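Local coordinates for leucine aminopeptidase (Legionella pneumophila, PDB 5GNE), which probably acts as a zinc-dependent aminopeptidase of the M28 family, removing residues from the N-termini of peptides, at residues 126-131 with 238-243. Numbering follows the deposited sequence.
Sequences NRSAKS and EERGLI. With ZN (zinc ion), chain C.
Arg240 bends about its CB-CG bond (chi2 -70°) and then runs extended (chi3 178°), which carries its guanidinium to Ser128, whose OG, anti to its own backbone N (chi1 157°), lies near the guanidinium plane, 3.1 Å from Arg240 NH2. Asp196 joins the two, its OD2 in a salt bridge with Arg240 NH2 and its OD1 hydrogen-bonded to Ser128 OG. Lys130 CG sits over one face of the guanidinium, offset toward its rim, 4.2 Å from Arg240 NH2, and the two side chains cross at about a right angle. Nearer the backbone, Ala129 CB packs at 4.3 Å against Arg240 CG.

Two side-chain-to-backbone turns shape the 126-131 loop: Lys130 N donates to Ser128 OG in an ST turn, and Ser128 N donates to Asn126 OD1 in an Asx turn. Asn126 OD1 also accepts from Ser131 OG, at 2.7 Å and in the carbonyl plane. Directly before Arg240, Glu239 binds a zinc ion through OE2. The contact thus joins the loop between helices 111-123 and 132-151, where Ser131 is the N-cap of the latter, to the zinc-binding loop leading from strand 230-235 of the mixed sheet into helix 243-254.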
loop_
_atom_site.group_PDB
_atom_site.type_symbol
_atom_site.label_atom_id
_atom_site.label_comp_id
_atom_site.label_asym_id
_atom_site.label_seq_id
_atom_site.Cartn_x
_atom_site.Cartn_y
_atom_site.Cartn_z
ATOM N N ASN A 126 -7.501 -6.220 16.513
ATOM C CA ASN A 126 -7.546 -5.875 15.101
ATOM C C ASN A 126 -6.856 -4.527 14.966
ATOM O O ASN A 126 -6.495 -3.926 15.972
ATOM C CB ASN A 126 -8.991 -5.817 14.590
ATOM C CG ASN A 126 -9.850 -4.780 15.338
ATOM O OD1 ASN A 126 -9.519 -3.589 15.364
ATOM N ND2 ASN A 126 -10.951 -5.233 15.943
ATOM N N ARG A 127 -6.645 -4.076 13.731
ATOM C CA ARG A 127 -6.163 -2.736 13.415
ATOM C C ARG A 127 -7.182 -2.017 12.499
ATOM O O ARG A 127 -6.814 -1.366 11.513
ATOM C CB ARG A 127 -4.794 -2.806 12.740
ATOM C CG ARG A 127 -3.672 -3.409 13.548
ATOM C CD ARG A 127 -2.405 -3.559 12.701
ATOM N NE ARG A 127 -2.243 -4.951 12.282
ATOM C CZ ARG A 127 -2.253 -5.373 11.025
ATOM N NH1 ARG A 127 -2.379 -4.530 10.027
ATOM N NH2 ARG A 127 -2.108 -6.651 10.766
ATOM N N SER A 128 -8.462 -2.121 12.843
ATOM C CA SER A 128 -9.543 -1.562 12.029
ATOM C C SER A 128 -9.570 -0.035 11.999
ATOM O O SER A 128 -9.281 0.610 12.996
ATOM C CB SER A 128 -10.881 -2.083 12.536
ATOM O OG SER A 128 -11.934 -1.219 12.162
ATOM N N ALA A 129 -9.953 0.545 10.866
ATOM C CA ALA A 129 -9.997 1.996 10.749
ATOM C C ALA A 129 -11.041 2.638 11.661
ATOM O O ALA A 129 -11.007 3.848 11.880
ATOM C CB ALA A 129 -10.243 2.413 9.287
ATOM N N LYS A 130 -11.969 1.837 12.172
ATOM C CA LYS A 130 -12.976 2.331 13.105
ATOM C C LYS A 130 -12.586 2.154 14.571
ATOM O O LYS A 130 -13.180 2.795 15.439
ATOM C CB LYS A 130 -14.327 1.629 12.903
ATOM C CG LYS A 130 -14.989 1.809 11.567
ATOM C CD LYS A 130 -16.298 1.016 11.510
ATOM C CE LYS A 130 -17.426 1.855 10.897
ATOM N NZ LYS A 130 -18.788 1.283 11.131
ATOM N N SER A 131 -11.618 1.287 14.868
ATOM C CA SER A 131 -11.402 0.912 16.267
ATOM C C SER A 131 -10.263 1.699 16.909
ATOM O O SER A 131 -9.457 2.339 16.234
ATOM C CB SER A 131 -11.136 -0.596 16.410
ATOM O OG SER A 131 -9.833 -0.956 15.977
ATOM N N GLU A 238 -7.274 0.988 4.225
ATOM C CA GLU A 238 -7.182 0.358 2.907
ATOM C C GLU A 238 -8.333 -0.629 2.709
ATOM O O GLU A 238 -8.798 -0.843 1.595
ATOM C CB GLU A 238 -5.836 -0.327 2.727
ATOM C CG GLU A 238 -5.607 -0.946 1.355
ATOM C CD GLU A 238 -6.090 -2.392 1.268
ATOM O OE1 GLU A 238 -6.504 -2.958 2.312
ATOM O OE2 GLU A 238 -6.051 -2.968 0.158
ATOM N N GLU A 239 -8.804 -1.197 3.811
ATOM C CA GLU A 239 -9.878 -2.181 3.779
ATOM C C GLU A 239 -11.233 -1.508 3.633
ATOM O O GLU A 239 -12.260 -2.168 3.643
ATOM C CB GLU A 239 -9.815 -3.086 5.032
ATOM C CG GLU A 239 -8.516 -3.975 5.118
ATOM C CD GLU A 239 -8.477 -5.053 4.045
ATOM O OE1 GLU A 239 -9.423 -5.062 3.227
ATOM O OE2 GLU A 239 -7.534 -5.897 4.019
ATOM N N ARG A 240 -11.225 -0.193 3.451
ATOM C CA ARG A 240 -12.454 0.589 3.213
ATOM C C ARG A 240 -12.396 1.282 1.853
ATOM O O ARG A 240 -12.452 2.507 1.764
ATOM C CB ARG A 240 -12.655 1.638 4.335
ATOM C CG ARG A 240 -12.370 1.073 5.741
ATOM C CD ARG A 240 -13.447 0.064 6.185
ATOM N NE ARG A 240 -13.115 -0.471 7.493
ATOM C CZ ARG A 240 -13.957 -1.072 8.333
ATOM N NH1 ARG A 240 -15.244 -1.203 8.041
ATOM N NH2 ARG A 240 -13.496 -1.509 9.500
ATOM N N GLY A 241 -12.260 0.502 0.792
ATOM C CA GLY A 241 -12.179 1.052 -0.548
ATOM C C GLY A 241 -10.995 1.968 -0.799
ATOM O O GLY A 241 -11.105 2.973 -1.509
ATOM N N LEU A 242 -9.870 1.639 -0.177
ATOM C CA LEU A 242 -8.604 2.346 -0.413
ATOM C C LEU A 242 -8.656 3.818 -0.032
ATOM O O LEU A 242 -7.880 4.623 -0.544
ATOM C CB LEU A 242 -8.171 2.225 -1.883
ATOM C CG LEU A 242 -8.332 0.855 -2.552
ATOM C CD1 LEU A 242 -7.761 0.880 -3.973
ATOM C CD2 LEU A 242 -7.722 -0.237 -1.722
ATOM N N ILE A 243 -9.538 4.180 0.887
ATOM C CA ILE A 243 -9.757 5.604 1.136
ATOM C C ILE A 243 -8.563 6.296 1.824
ATOM O O ILE A 243 -8.312 7.473 1.549
ATOM C CB ILE A 243 -11.071 5.856 1.933
ATOM C CG1 ILE A 243 -11.411 7.358 1.928
ATOM C CG2 ILE A 243 -10.968 5.305 3.334
ATOM C CD1 ILE A 243 -12.688 7.749 2.678
HETATM ZN ZN ZN C . -6.891 -6.626 1.884
HETATM O O HOH W 1 -6.151 -6.196 0.010
#